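Local coordinates for protein L544 (Acanthamoeba polyphaga mimivirus, PDB 4AMQ) that probably transfers nucleotidyl groups, pairing a metal-binding nucleotidyltransferase domain with a helical domain in a virion-associated enzyme, at residues I196-Y201 against D213-Y218; Y244-F249 against S355-S360. One frame throughout, in Å; residues are numbered along the deposited sequence.

Interaction 1 (I196-Y201 against D213-Y218). With MN (manganese (II) ion), chain C.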
ATOM      1  N   ILE A 196      10.310 -14.273  -7.948  1.00 39.91           N
ATOM      2  CA  ILE A 196      10.397 -12.969  -7.307  1.00 41.70           C
ATOM      3  C   ILE A 196       9.838 -12.982  -5.886  1.00 40.53           C
ATOM      4  O   ILE A 196       8.914 -13.731  -5.579  1.00 41.01           O
ATOM      5  CB  ILE A 196       9.647 -11.897  -8.120  1.00 44.06           C
ATOM      6  CG1 ILE A 196       9.709 -10.546  -7.402  1.00 42.80           C
ATOM      7  CG2 ILE A 196       8.203 -12.313  -8.343  1.00 44.24           C
ATOM      8  CD1 ILE A 196       8.778  -9.506  -7.977  1.00 44.52           C
ATOM      9  N   LEU A 197      10.419 -12.155  -5.022  1.00 37.82           N
ATOM     10  CA  LEU A 197       9.866 -11.923  -3.693  1.00 39.87           C
ATOM     11  C   LEU A 197       9.759 -10.425  -3.435  1.00 37.81           C
ATOM     12  O   LEU A 197      10.495  -9.629  -4.026  1.00 34.69           O
ATOM     13  CB  LEU A 197      10.704 -12.615  -2.612  1.00 39.66           C
ATOM     14  CG  LEU A 197      12.171 -12.219  -2.443  1.00 40.80           C
ATOM     15  CD1 LEU A 197      12.297 -10.970  -1.582  1.00 36.35           C
ATOM     16  CD2 LEU A 197      12.958 -13.368  -1.826  1.00 38.60           C
ATOM     17  N   LEU A 198       8.830 -10.038  -2.567  1.00 34.89           N
ATOM     18  CA  LEU A 198       8.611  -8.625  -2.276  1.00 30.95           C
ATOM     19  C   LEU A 198       8.991  -8.308  -0.839  1.00 29.58           C
ATOM     20  O   LEU A 198       8.509  -8.961   0.091  1.00 29.12           O
ATOM     21  CB  LEU A 198       7.144  -8.245  -2.516  1.00 32.85           C
ATOM     22  CG  LEU A 198       6.749  -6.781  -2.300  1.00 39.58           C
ATOM     23  CD1 LEU A 198       7.311  -5.914  -3.412  1.00 36.65           C
ATOM     24  CD2 LEU A 198       5.236  -6.627  -2.228  1.00 39.70           C
ATOM     25  N   LEU A 199       9.865  -7.320  -0.665  1.00 29.77           N
ATOM     26  CA  LEU A 199      10.222  -6.831   0.661  1.00 31.72           C
ATOM     27  C   LEU A 199       9.370  -5.610   0.998  1.00 28.86           C
ATOM     28  O   LEU A 199       9.449  -4.584   0.319  1.00 31.64           O
ATOM     29  CB  LEU A 199      11.707  -6.461   0.717  1.00 27.01           C
ATOM     30  CG  LEU A 199      12.726  -7.547   0.360  1.00 30.84           C
ATOM     31  CD1 LEU A 199      14.144  -6.981   0.337  1.00 29.11           C
ATOM     32  CD2 LEU A 199      12.630  -8.719   1.324  1.00 23.90           C
ATOM     33  N   GLN A 200       8.549  -5.716   2.036  1.00 27.50           N
ATOM     34  CA  GLN A 200       7.711  -4.590   2.439  1.00 27.65           C
ATOM     35  C   GLN A 200       8.261  -3.894   3.676  1.00 27.89           C
ATOM     36  O   GLN A 200       8.101  -4.370   4.799  1.00 26.48           O
ATOM     37  CB  GLN A 200       6.264  -5.023   2.662  1.00 30.26           C
ATOM     38  CG  GLN A 200       5.505  -5.274   1.367  1.00 40.37           C
ATOM     39  CD  GLN A 200       4.027  -5.505   1.592  1.00 43.99           C
ATOM     40  OE1 GLN A 200       3.615  -5.971   2.653  1.00 42.90           O
ATOM     41  NE2 GLN A 200       3.219  -5.171   0.593  1.00 47.67           N
ATOM     42  N   TYR A 201       8.912  -2.759   3.454  1.00 24.60           N
ATOM     43  CA  TYR A 201       9.534  -2.009   4.531  1.00 26.79           C
ATOM     44  C   TYR A 201       8.653  -0.847   4.964  1.00 27.68           C
ATOM     45  O   TYR A 201       7.825  -0.355   4.194  1.00 28.50           O
ATOM     46  CB  TYR A 201      10.877  -1.424   4.074  1.00 29.76           C
ATOM     47  CG  TYR A 201      12.016  -2.404   3.853  1.00 29.06           C
ATOM     48  CD1 TYR A 201      12.814  -2.821   4.910  1.00 27.67           C
ATOM     49  CD2 TYR A 201      12.329  -2.862   2.577  1.00 31.49           C
ATOM     50  CE1 TYR A 201      13.869  -3.691   4.712  1.00 29.41           C
ATOM     51  CE2 TYR A 201      13.387  -3.735   2.367  1.00 29.93           C
ATOM     52  CZ  TYR A 201      14.155  -4.144   3.439  1.00 31.84           C
ATOM     53  OH  TYR A 201      15.210  -5.011   3.242  1.00 29.87           O
ATOM     54  N   ASP A 213       8.530  -0.530  -0.944  1.00 28.97           N
ATOM     55  CA  ASP A 213       8.282  -1.854  -1.502  1.00 31.36           C
ATOM     56  C   ASP A 213       9.367  -2.222  -2.512  1.00 30.53           C
ATOM     57  O   ASP A 213       9.510  -1.567  -3.548  1.00 32.36           O
ATOM     58  CB  ASP A 213       6.897  -1.921  -2.157  1.00 32.21           C
ATOM     59  CG  ASP A 213       5.761  -1.768  -1.152  1.00 37.16           C
ATOM     60  OD1 ASP A 213       5.933  -2.167   0.020  1.00 36.01           O
ATOM     61  OD2 ASP A 213       4.693  -1.250  -1.539  1.00 41.29           O
ATOM     62  N   ILE A 214      10.127  -3.270  -2.205  1.00 28.32           N
ATOM     63  CA  ILE A 214      11.210  -3.718  -3.076  1.00 29.93           C
ATOM     64  C   ILE A 214      10.913  -5.079  -3.699  1.00 30.40           C
ATOM     65  O   ILE A 214      10.943  -6.103  -3.014  1.00 28.87           O
ATOM     66  CB  ILE A 214      12.548  -3.832  -2.317  1.00 28.10           C
ATOM     67  CG1 ILE A 214      12.777  -2.609  -1.423  1.00 26.88           C
ATOM     68  CG2 ILE A 214      13.700  -4.037  -3.301  1.00 29.01           C
ATOM     69  CD1 ILE A 214      12.719  -1.287  -2.160  1.00 30.54           C
ATOM     70  N   ALA A 215      10.632  -5.083  -4.998  1.00 30.94           N
ATOM     71  CA  ALA A 215      10.415  -6.322  -5.739  1.00 31.58           C
ATOM     72  C   ALA A 215      11.757  -6.928  -6.125  1.00 31.36           C
ATOM     73  O   ALA A 215      12.476  -6.387  -6.962  1.00 34.26           O
ATOM     74  CB  ALA A 215       9.579  -6.060  -6.974  1.00 30.29           C
ATOM     75  N   VAL A 216      12.092  -8.053  -5.509  1.00 30.31           N
ATOM     76  CA  VAL A 216      13.377  -8.693  -5.747  1.00 32.61           C
ATOM     77  C   VAL A 216      13.241  -9.857  -6.728  1.00 37.77           C
ATOM     78  O   VAL A 216      12.672 -10.896  -6.398  1.00 35.74           O
ATOM     79  CB  VAL A 216      14.000  -9.187  -4.434  1.00 30.30           C
ATOM     80  CG1 VAL A 216      15.334  -9.862  -4.701  1.00 34.58           C
ATOM     81  CG2 VAL A 216      14.167  -8.024  -3.459  1.00 28.89           C
ATOM     82  N   ARG A 217      13.759  -9.666  -7.937  1.00 37.98           N
ATOM     83  CA  ARG A 217      13.756 -10.717  -8.949  1.00 39.16           C
ATOM     84  C   ARG A 217      15.068 -11.487  -8.900  1.00 38.20           C
ATOM     85  O   ARG A 217      16.121 -10.956  -9.251  1.00 36.50           O
ATOM     86  CB  ARG A 217      13.558 -10.127 -10.347  1.00 41.73           C
ATOM     87  CG  ARG A 217      13.160 -11.158 -11.397  1.00 49.57           C
ATOM     88  CD  ARG A 217      13.503 -10.689 -12.804  1.00 57.03           C
ATOM     89  NE  ARG A 217      13.115  -9.300 -13.035  1.00 66.75           N
ATOM     90  CZ  ARG A 217      11.924  -8.916 -13.485  1.00 68.03           C
ATOM     91  NH1 ARG A 217      10.990  -9.820 -13.754  1.00 60.19           N
ATOM     92  NH2 ARG A 217      11.668  -7.627 -13.665  1.00 61.10           N
ATOM     93  N   TYR A 218      14.999 -12.741  -8.466  1.00 41.31           N
ATOM     94  CA  TYR A 218      16.197 -13.559  -8.309  1.00 43.19           C
ATOM     95  C   TYR A 218      16.296 -14.677  -9.353  1.00 43.56           C
ATOM     96  O   TYR A 218      17.207 -15.503  -9.298  1.00 45.47           O
ATOM     97  CB  TYR A 218      16.272 -14.134  -6.891  1.00 40.43           C
ATOM     98  CG  TYR A 218      15.039 -14.904  -6.482  1.00 40.15           C
ATOM     99  CD1 TYR A 218      13.915 -14.245  -6.000  1.00 41.78           C
ATOM    100  CD2 TYR A 218      14.995 -16.289  -6.583  1.00 42.18           C
ATOM    101  CE1 TYR A 218      12.781 -14.943  -5.629  1.00 39.02           C
ATOM    102  CE2 TYR A 218      13.865 -16.996  -6.214  1.00 40.80           C
ATOM    103  CZ  TYR A 218      12.762 -16.319  -5.740  1.00 40.01           C
ATOM    104  OH  TYR A 218      11.635 -17.014  -5.368  1.00 42.51           O
TER
HETATM  105 MN    MN C 640       3.943   0.731  -2.974  1.00 38.87          MN
HETATM  106  O   HOH W   1       5.586  -1.023   2.486  1.00 29.54           O
HETATM  107  O   HOH W   2       1.747   0.506  -1.672  1.00 41.31           O
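Asp-213 and Gln-200 meet at a non-hydrogen-bonded pair of an antiparallel hairpin, with OD1 of the aspartate 3.4 Å from CG of the glutamine. The two carboxylate oxygens have different tasks. OD2 binds a manganese ion at 2.6 Å, completing a protein site with Asp-66 and Asp-68, while OD1 accepts a hydrogen bond from a water at 2.7 Å. That water also donates to the backbone O of Tyr-201, so the carboxylate is tethered to the partner strand as well as to the metal, which should restrain its rotation. With CG beside the backbone N (chi1 -66°), OD1 is directed to Gln-200 and OD2 to the manganese.

Behind this site the strands are joined by two reciprocal pairs of backbone hydrogen bonds, Leu-199 with Ile-214 and Leu-197 with Val-216. On the face shared by Leu-197, Leu-199, Ile-214 and Val-216 the side chains pack against one another. With its CG held between the backbone N and the carbonyl carbon (chi1 61°), Leu-197 lies alongside Val-216, its CD1 3.8 Å from Val-216 CB, and reaches CE1 of Tyr-218 with CD2 at 4.1 Å. Val-216 CG2 continues the row to Leu-199 CD1 at 3.9 Å, and Ile-214 CG1 abuts the edge of the Tyr-201 ring. On the Asp-213 face, Ile-196 CD1 rests against Ala-215 CB at 3.7 Å.

Three aspartates on neighbouring strands round a divalent metal are consistent with the nucleotidyltransferase fold of the polymerase beta type. The hairpin lies inside the mixed sheet: strand 66-72 runs parallel to 209-217 on one flank, strand 99-108 antiparallel to 196-204 on the other. Helix 82-93 contributes to the buried face through Ile-82 on Leu-197 and Leu-89 on Tyr-201.

Interaction 2 (Y244-F249 against S355-S360)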
ATOM      1  N   TYR A 244     -14.875  10.160  -7.542  1.00 34.93           N
ATOM      2  CA  TYR A 244     -14.479  11.030  -8.647  1.00 37.44           C
ATOM      3  C   TYR A 244     -12.998  11.401  -8.676  1.00 36.34           C
ATOM      4  O   TYR A 244     -12.450  11.688  -9.736  1.00 35.48           O
ATOM      5  CB  TYR A 244     -15.353  12.286  -8.669  1.00 38.41           C
ATOM      6  CG  TYR A 244     -16.808  11.982  -8.951  1.00 45.76           C
ATOM      7  CD1 TYR A 244     -17.177  11.242 -10.068  1.00 47.53           C
ATOM      8  CD2 TYR A 244     -17.810  12.412  -8.088  1.00 49.07           C
ATOM      9  CE1 TYR A 244     -18.505  10.951 -10.328  1.00 49.43           C
ATOM     10  CE2 TYR A 244     -19.141  12.125  -8.338  1.00 50.11           C
ATOM     11  CZ  TYR A 244     -19.482  11.395  -9.460  1.00 54.52           C
ATOM     12  OH  TYR A 244     -20.804  11.108  -9.713  1.00 56.74           O
ATOM     13  N   TYR A 245     -12.353  11.403  -7.514  1.00 35.55           N
ATOM     14  CA  TYR A 245     -10.925  11.686  -7.457  1.00 29.86           C
ATOM     15  C   TYR A 245     -10.116  10.540  -8.055  1.00 31.27           C
ATOM     16  O   TYR A 245      -9.195  10.757  -8.843  1.00 27.17           O
ATOM     17  CB  TYR A 245     -10.477  11.940  -6.021  1.00 29.95           C
ATOM     18  CG  TYR A 245      -8.983  12.100  -5.889  1.00 28.56           C
ATOM     19  CD1 TYR A 245      -8.335  13.197  -6.438  1.00 27.33           C
ATOM     20  CD2 TYR A 245      -8.218  11.155  -5.220  1.00 28.29           C
ATOM     21  CE1 TYR A 245      -6.975  13.350  -6.325  1.00 28.21           C
ATOM     22  CE2 TYR A 245      -6.849  11.302  -5.097  1.00 26.66           C
ATOM     23  CZ  TYR A 245      -6.235  12.403  -5.650  1.00 26.74           C
ATOM     24  OH  TYR A 245      -4.874  12.562  -5.533  1.00 30.46           O
ATOM     25  N   PHE A 246     -10.467   9.317  -7.678  1.00 27.32           N
ATOM     26  CA  PHE A 246      -9.748   8.147  -8.158  1.00 37.08           C
ATOM     27  C   PHE A 246     -10.112   7.795  -9.600  1.00 36.04           C
ATOM     28  O   PHE A 246      -9.368   7.091 -10.284  1.00 37.61           O
ATOM     29  CB  PHE A 246      -9.963   6.963  -7.212  1.00 35.84           C
ATOM     30  CG  PHE A 246      -9.358   7.171  -5.850  1.00 39.89           C
ATOM     31  CD1 PHE A 246      -8.009   6.933  -5.634  1.00 35.61           C
ATOM     32  CD2 PHE A 246     -10.130   7.627  -4.793  1.00 36.59           C
ATOM     33  CE1 PHE A 246      -7.444   7.134  -4.386  1.00 40.11           C
ATOM     34  CE2 PHE A 246      -9.570   7.830  -3.544  1.00 39.76           C
ATOM     35  CZ  PHE A 246      -8.226   7.581  -3.340  1.00 38.11           C
ATOM     36  N   MET A 247     -11.248   8.305 -10.064  1.00 33.20           N
ATOM     37  CA  MET A 247     -11.665   8.107 -11.446  1.00 35.24           C
ATOM     38  C   MET A 247     -10.885   9.016 -12.393  1.00 34.44           C
ATOM     39  O   MET A 247     -10.960   8.863 -13.610  1.00 35.90           O
ATOM     40  CB  MET A 247     -13.170   8.336 -11.591  1.00 36.82           C
ATOM     41  CG  MET A 247     -14.012   7.333 -10.812  1.00 40.27           C
ATOM     42  SD  MET A 247     -15.687   7.908 -10.463  1.00 48.00           S
ATOM     43  CE  MET A 247     -16.401   7.909 -12.108  1.00 47.34           C
ATOM     44  N   LEU A 248     -10.137   9.962 -11.831  1.00 30.34           N
ATOM     45  CA  LEU A 248      -9.247  10.801 -12.625  1.00 32.92           C
ATOM     46  C   LEU A 248      -8.025  10.010 -13.087  1.00 32.30           C
ATOM     47  O   LEU A 248      -7.416  10.338 -14.103  1.00 30.94           O
ATOM     48  CB  LEU A 248      -8.786  12.023 -11.825  1.00 30.53           C
ATOM     49  CG  LEU A 248      -9.815  13.096 -11.465  1.00 33.47           C
ATOM     50  CD1 LEU A 248      -9.175  14.150 -10.578  1.00 31.71           C
ATOM     51  CD2 LEU A 248     -10.408  13.735 -12.712  1.00 34.43           C
ATOM     52  N   PHE A 249      -7.669   8.976 -12.326  1.00 29.80           N
ATOM     53  CA  PHE A 249      -6.500   8.153 -12.629  1.00 31.66           C
ATOM     54  C   PHE A 249      -6.637   7.399 -13.958  1.00 33.22           C
ATOM     55  O   PHE A 249      -5.687   7.344 -14.738  1.00 33.30           O
ATOM     56  CB  PHE A 249      -6.203   7.179 -11.481  1.00 32.59           C
ATOM     57  CG  PHE A 249      -5.643   7.839 -10.247  1.00 33.62           C
ATOM     58  CD1 PHE A 249      -6.397   8.749  -9.525  1.00 30.55           C
ATOM     59  CD2 PHE A 249      -4.357   7.551  -9.815  1.00 35.05           C
ATOM     60  CE1 PHE A 249      -5.878   9.358  -8.389  1.00 35.88           C
ATOM     61  CE2 PHE A 249      -3.835   8.156  -8.683  1.00 38.64           C
ATOM     62  CZ  PHE A 249      -4.597   9.058  -7.969  1.00 29.88           C
ATOM     63  N   SER A 355     -14.648  13.989   0.895  1.00 33.25           N
ATOM     64  CA  SER A 355     -14.301  15.362   0.550  1.00 32.70           C
ATOM     65  C   SER A 355     -13.578  15.482  -0.793  1.00 35.24           C
ATOM     66  O   SER A 355     -13.958  16.294  -1.635  1.00 36.60           O
ATOM     67  CB  SER A 355     -13.460  16.000   1.658  1.00 35.43           C
ATOM     68  OG  SER A 355     -13.153  17.349   1.351  1.00 34.02           O
ATOM     69  N   VAL A 356     -12.538  14.678  -0.996  1.00 30.23           N
ATOM     70  CA  VAL A 356     -11.741  14.790  -2.211  1.00 30.24           C
ATOM     71  C   VAL A 356     -12.549  14.390  -3.448  1.00 31.72           C
ATOM     72  O   VAL A 356     -12.405  14.984  -4.513  1.00 33.36           O
ATOM     73  CB  VAL A 356     -10.426  13.981  -2.127  1.00 29.04           C
ATOM     74  CG1 VAL A 356     -10.689  12.488  -2.289  1.00 29.49           C
ATOM     75  CG2 VAL A 356      -9.439  14.471  -3.174  1.00 27.19           C
ATOM     76  N   ASN A 357     -13.405  13.388  -3.293  1.00 33.56           N
ATOM     77  CA  ASN A 357     -14.288  12.964  -4.371  1.00 36.92           C
ATOM     78  C   ASN A 357     -15.262  14.066  -4.777  1.00 39.08           C
ATOM     79  O   ASN A 357     -15.527  14.267  -5.963  1.00 40.76           O
ATOM     80  CB  ASN A 357     -15.050  11.699  -3.970  1.00 35.26           C
ATOM     81  CG  ASN A 357     -14.170  10.466  -3.983  1.00 36.53           C
ATOM     82  OD1 ASN A 357     -13.270  10.349  -4.812  1.00 35.98           O
ATOM     83  ND2 ASN A 357     -14.424   9.540  -3.065  1.00 36.55           N
ATOM     84  N   LYS A 358     -15.785  14.778  -3.783  1.00 36.64           N
ATOM     85  CA  LYS A 358     -16.715  15.875  -4.025  1.00 40.34           C
ATOM     86  C   LYS A 358     -16.043  17.006  -4.794  1.00 40.39           C
ATOM     87  O   LYS A 358     -16.593  17.519  -5.767  1.00 45.57           O
ATOM     88  CB  LYS A 358     -17.265  16.412  -2.702  1.00 46.17           C
ATOM     89  CG  LYS A 358     -18.303  17.512  -2.864  1.00 48.07           C
ATOM     90  CD  LYS A 358     -18.439  18.342  -1.597  1.00 54.02           C
ATOM     91  CE  LYS A 358     -19.644  19.268  -1.675  1.00 66.63           C
ATOM     92  NZ  LYS A 358     -19.666  20.056  -2.939  1.00 69.61           N
ATOM     93  N   GLN A 359     -14.852  17.392  -4.350  1.00 37.26           N
ATOM     94  CA  GLN A 359     -14.112  18.476  -4.983  1.00 34.69           C
ATOM     95  C   GLN A 359     -13.548  18.063  -6.337  1.00 38.70           C
ATOM     96  O   GLN A 359     -13.035  18.899  -7.083  1.00 37.10           O
ATOM     97  CB  GLN A 359     -12.966  18.940  -4.082  1.00 36.72           C
ATOM     98  CG  GLN A 359     -13.399  19.485  -2.731  1.00 36.83           C
ATOM     99  CD  GLN A 359     -12.216  19.831  -1.851  1.00 36.60           C
ATOM    100  OE1 GLN A 359     -11.456  20.756  -2.144  1.00 39.29           O
ATOM    101  NE2 GLN A 359     -12.043  19.078  -0.772  1.00 36.73           N
ATOM    102  N   SER A 360     -13.638  16.773  -6.649  1.00 36.33           N
ATOM    103  CA  SER A 360     -13.044  16.242  -7.874  1.00 40.06           C
ATOM    104  C   SER A 360     -14.063  16.031  -8.993  1.00 41.67           C
ATOM    105  O   SER A 360     -13.692  15.930 -10.160  1.00 39.32           O
ATOM    106  CB  SER A 360     -12.316  14.925  -7.591  1.00 30.29           C
ATOM    107  OG  SER A 360     -11.093  15.150  -6.919  1.00 32.70           O
TER
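Tyr-244 and Asn-357 bring the two backbones closest, 4.7 Å between their CA atoms, where the chain meets helix 334-368 just before a type I turn from Tyr-245 to Leu-248. Asn-357 reaches over with its amide oxygen: OD1 accepts the N-H of Tyr-245 at 3.0 Å, in the carbonyl plane and on a lone pair, with an N-H...O angle of 158°. Tyr-244 turns the edge of its ring to the backbone O of Asn-357.

The Tyr-245 ring is covered on both sides. CG2 of Val-356 makes a CH-pi contact with one face, 3.9 Å from the centroid, and CE1 of Phe-249 lies over the opposite face, toward the rim. Placing CG anti to the backbone N (chi1 174°) carries the ring into this slot, where Tyr-245 CD2 also stands over the centre of the Phe-246 ring. Beyond it, OH bonds to the backbone O of Ile-269.

Ser-360 OG lies at the ring edge, 3.4 Å from Tyr-245 CD1, while donating to Val-356 O at 2.7 Å. The proton of the hydroxyl is thus spent within its own helix. One directional bond fixes the turn across the contact; the rest is van der Waals and CH-pi contact, including polar atoms at ring edges.

Overall arrangement
From the N terminus, the chain first builds most of the mixed sheet, and interaction 1 then closes a short hairpin of 11 intervening residues between strands 196-204 and 209-217, in the nucleotidyltransferase domain. The chain next passes through residues 221-231, which are not modelled. Interaction 2 closes a far longer loop of 105 residues, 87 of them helical, and the contact brings 244-249, leading into helix 248-254, against the long helix 334-368, both within the helical domain. The two closures follow in series, neither nesting nor crossing. Interactions 1 and 2 lie on opposite sides of the chain's centre, with their centres 31 Å apart and their nearest atoms about 15 Å apart.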